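Local coordinates for protein malonyl CoA-ACP transacylase (Xanthomonas oryzae pv. oryzae, PDB 3K89) that probably transfers the malonyl group from malonyl-CoA to holo acyl carrier protein, the step that supplies malonyl units for fatty acid synthesis, at residues H93-G96 and E97-L101; L249-Q252 and L253-P256. One frame throughout, in Å; residues are numbered along the deposited sequence.

Contact 1: residues H93-G96 and E97-L101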
# COMPACT_ATOMS: atom_id res chain seq x y z
N HIS A 93 0.46 2.74 1.00
CA HIS A 93 0.11 1.72 1.96
C HIS A 93 0.79 0.41 1.59
O HIS A 93 0.43 -0.20 0.60
CB HIS A 93 -1.41 1.56 1.99
CG HIS A 93 -1.90 0.80 3.18
ND1 HIS A 93 -1.61 -0.54 3.38
CD2 HIS A 93 -2.67 1.18 4.22
CE1 HIS A 93 -2.18 -0.94 4.51
NE2 HIS A 93 -2.82 0.09 5.04
N SER A 94 1.81 0.04 2.39
CA SER A 94 2.57 -1.21 2.24
C SER A 94 3.27 -1.24 0.87
O SER A 94 4.27 -0.56 0.68
CB SER A 94 1.65 -2.41 2.46
OG SER A 94 2.42 -3.61 2.51
N LEU A 95 2.71 -1.97 -0.10
CA LEU A 95 3.22 -1.90 -1.48
C LEU A 95 3.26 -0.45 -1.96
O LEU A 95 4.19 -0.04 -2.66
CB LEU A 95 2.33 -2.77 -2.40
CG LEU A 95 2.58 -2.81 -3.92
CD1 LEU A 95 2.03 -1.57 -4.66
CD2 LEU A 95 4.06 -2.98 -4.24
N GLY A 96 2.24 0.35 -1.59
CA GLY A 96 2.16 1.73 -2.07
C GLY A 96 3.34 2.60 -1.70
O GLY A 96 3.61 3.59 -2.37
N GLU A 97 4.04 2.26 -0.63
CA GLU A 97 5.25 3.00 -0.25
C GLU A 97 6.31 2.86 -1.36
O GLU A 97 7.09 3.79 -1.61
CB GLU A 97 5.76 2.45 1.08
CG GLU A 97 6.92 3.21 1.71
CD GLU A 97 6.98 2.95 3.20
OE1 GLU A 97 5.92 3.00 3.85
OE2 GLU A 97 8.08 2.68 3.73
N TYR A 98 6.35 1.70 -2.01
CA TYR A 98 7.28 1.53 -3.13
C TYR A 98 6.85 2.34 -4.34
O TYR A 98 7.69 2.95 -5.03
CB TYR A 98 7.36 0.03 -3.48
CG TYR A 98 8.04 -0.76 -2.39
CD1 TYR A 98 7.34 -1.23 -1.26
CD2 TYR A 98 9.39 -1.09 -2.51
CE1 TYR A 98 7.98 -1.93 -0.25
CE2 TYR A 98 10.04 -1.81 -1.53
CZ TYR A 98 9.33 -2.23 -0.41
OH TYR A 98 10.00 -2.93 0.56
N THR A 99 5.55 2.36 -4.59
CA THR A 99 5.03 3.21 -5.66
C THR A 99 5.44 4.67 -5.40
O THR A 99 5.87 5.35 -6.33
CB THR A 99 3.51 3.08 -5.75
OG1 THR A 99 3.14 1.69 -5.65
CG2 THR A 99 3.01 3.64 -7.08
N ALA A 100 5.33 5.12 -4.15
CA ALA A 100 5.72 6.48 -3.76
C ALA A 100 7.20 6.74 -4.04
O ALA A 100 7.56 7.81 -4.55
CB ALA A 100 5.40 6.73 -2.31
N LEU A 101 8.04 5.75 -3.75
CA LEU A 101 9.47 5.90 -3.98
C LEU A 101 9.80 5.98 -5.47
O LEU A 101 10.72 6.71 -5.86
CB LEU A 101 10.27 4.79 -3.28
CG LEU A 101 10.25 4.94 -1.76
CD1 LEU A 101 10.66 3.62 -1.10
CD2 LEU A 101 11.18 6.05 -1.28

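Contact 2: residues L249-Q252 and L253-P256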
# COMPACT_ATOMS: atom_id res chain seq x y z
N LEU A 249 12.13 0.29 4.98
CA LEU A 249 11.43 -0.69 4.15
C LEU A 249 11.60 -2.12 4.66
O LEU A 249 10.67 -2.93 4.58
CB LEU A 249 11.88 -0.62 2.69
CG LEU A 249 11.49 0.67 1.97
CD1 LEU A 249 12.29 0.77 0.67
CD2 LEU A 249 9.97 0.73 1.66
N VAL A 250 12.78 -2.43 5.18
CA VAL A 250 13.00 -3.75 5.79
C VAL A 250 12.07 -3.89 7.01
O VAL A 250 11.31 -4.87 7.13
CB VAL A 250 14.48 -3.95 6.18
CG1 VAL A 250 14.63 -5.21 7.08
CG2 VAL A 250 15.33 -4.10 4.92
N GLU A 251 12.14 -2.92 7.92
CA GLU A 251 11.29 -2.91 9.11
C GLU A 251 9.82 -2.89 8.76
O GLU A 251 9.02 -3.52 9.45
CB GLU A 251 11.63 -1.71 9.99
CG GLU A 251 13.02 -1.80 10.57
CD GLU A 251 13.40 -0.50 11.28
OE1 GLU A 251 12.60 0.47 11.29
OE2 GLU A 251 14.52 -0.44 11.80
N GLN A 252 9.45 -2.16 7.70
CA GLN A 252 8.05 -2.12 7.25
C GLN A 252 7.45 -3.51 7.13
O GLN A 252 6.28 -3.71 7.46
CB GLN A 252 7.95 -1.42 5.88
CG GLN A 252 6.52 -1.03 5.51
CD GLN A 252 6.21 -1.21 4.04
OE1 GLN A 252 6.44 -2.29 3.48
NE2 GLN A 252 5.66 -0.17 3.40
N LEU A 253 8.23 -4.48 6.64
CA LEU A 253 7.64 -5.76 6.24
C LEU A 253 7.10 -6.57 7.40
O LEU A 253 6.12 -7.33 7.24
CB LEU A 253 8.68 -6.58 5.46
CG LEU A 253 8.06 -7.63 4.53
CD1 LEU A 253 7.44 -6.97 3.31
CD2 LEU A 253 9.09 -8.65 4.09
N TYR A 254 7.72 -6.43 8.57
CA TYR A 254 7.36 -7.27 9.73
C TYR A 254 6.75 -6.47 10.88
O TYR A 254 6.39 -7.04 11.91
CB TYR A 254 8.55 -8.10 10.23
CG TYR A 254 9.76 -7.33 10.69
CD1 TYR A 254 10.80 -7.06 9.81
CD2 TYR A 254 9.89 -6.89 12.01
CE1 TYR A 254 11.94 -6.37 10.22
CE2 TYR A 254 11.03 -6.20 12.44
CZ TYR A 254 12.05 -5.94 11.54
OH TYR A 254 13.19 -5.26 11.93
N LEU A 255 6.61 -5.16 10.69
CA LEU A 255 5.99 -4.29 11.68
C LEU A 255 4.69 -3.68 11.13
O LEU A 255 4.48 -3.64 9.93
CB LEU A 255 6.98 -3.21 12.12
CG LEU A 255 8.18 -3.73 12.93
CD1 LEU A 255 9.19 -2.64 13.17
CD2 LEU A 255 7.72 -4.37 14.25
N PRO A 256 3.79 -3.22 12.03
CA PRO A 256 2.50 -2.72 11.57
C PRO A 256 2.58 -1.49 10.69
O PRO A 256 3.41 -0.61 10.92
CB PRO A 256 1.73 -2.41 12.87
CG PRO A 256 2.61 -2.69 13.98
CD PRO A 256 3.88 -3.33 13.50

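Contact 1: residues H93-G96 and E97-L101
Tyr-98 turns the edge of its ring to the turn that precedes it: Leu-95 O lies in the ring plane, 3.6 Å from Tyr-98 CD1, and Ser-94 O is near the same edge. The ring stands there because its CG is anti to the carbonyl carbon, beside the backbone N (chi1 -69°). Leu-95 O also accepts a 2.8 Å hydrogen bond from Tyr-98 N. A second, weak bond reaches Leu-95 O from Thr-99 N. The Thr-99 side chain approaches the same residue differently: OG1 meets Leu-95 CD1 at 3.6 Å, a contact of hydroxyl oxygen with methyl, as the two side chains cross obliquely. Glu-97 lays its CB 3.4 Å from Ser-94 O, and its N gives that oxygen a hydrogen bond, while Ala-100 N reaches Gly-96 O at 2.9 Å in a bond of the alpha-helical i to i+4 kind.

The sharp strand-to-helix turn, with its GxSxG sequence, is consistent with a nucleophile elbow. Ser-94, the predicted nucleophile, has a positive phi of 61°, and Gly-96, with no side chain, brings its CA to 3.7 Å from His-93 N. Ser-94 OG is hydrogen-bonded to His-203, the other predicted catalytic residue, and to Arg-119, whereas Glu-97 OE1 takes a bond from Asn-233 N.

The turn joins strand 86-92 of the parallel sheet to helix 95-103. Leu-95, Tyr-98 and Thr-99 pack on helix 61-81, Leu-95 and Tyr-98 also touch helix 109-126, and Glu-97, Tyr-98 and Leu-101 meet helix 242-254.

Contact 2: residues L249-Q252 and L253-P256
Tyr-254 folds its ring back over Glu-251 near the C-terminal end of helix 242-254 of the acyltransferase domain, where the helical bonds weaken. The side chain leaves CB with CG between the backbone N and the carbonyl carbon (chi1 61°), a torsion that sends the ring back along the preceding turn. CG is 4.1 Å from Glu-251 O, which sits over the centre of one ring face. Farther out, CD1 and CE1 both come to 3.5 Å from Val-250 O, and CE1 also meets Val-250 CG1 at 4.3 Å in a loose apolar contact. CZ lies beside Glu-251 CA, and the hydroxyl OH ends the run 3.7 Å from Glu-251 CG. The Glu-251 chain crosses the tyrosine at a slant, its carboxylate plane turned 70° from the ring, and OE2 is hydrogen-bonded to Gln-247 one turn earlier.

The backbone bonds thin out in step. Leu-253 N still holds Val-250 O at 3.1 Å, but Glu-251 O receives only weak bonds from Tyr-254 N and Leu-255 N. Leu-255 covers this same oxygen with CB and CG, and its CD1 touches Glu-251 CB.

Arg-208 and Ala-211 of helix 208-219 also touch the Tyr-254 side chain. Facing the active site, Gln-252 O accepts a hydrogen bond from His-203 ND1, and Leu-255 O a weak one from the same nitrogen; the two oxygens, Gln-252 O and Leu-255 O, are 3.1 Å apart.

In the fold
Contact 1 supplies the predicted nucleophile, and contact 2 supplies backbone and side-chain partners for the same site; their centres lie about 12 Å apart, and Gln-252 makes the polar links between them. Its NE2 is 3.1 Å from Ser-94 O, a hydrogen bond, and 3.2 Å from Glu-97 OE1, a weaker one, while its OE1 accepts a bond from Arg-119. Arg-119 and His-203 thus each have partners in both contacts, an arrangement that probably helps to orient the imidazole. Leu-249 CD2 packs against Tyr-98 CZ at 3.7 Å. The bound glycerol is about 4 Å from the side chain of His-93, but about 10 Å from that of Gln-252.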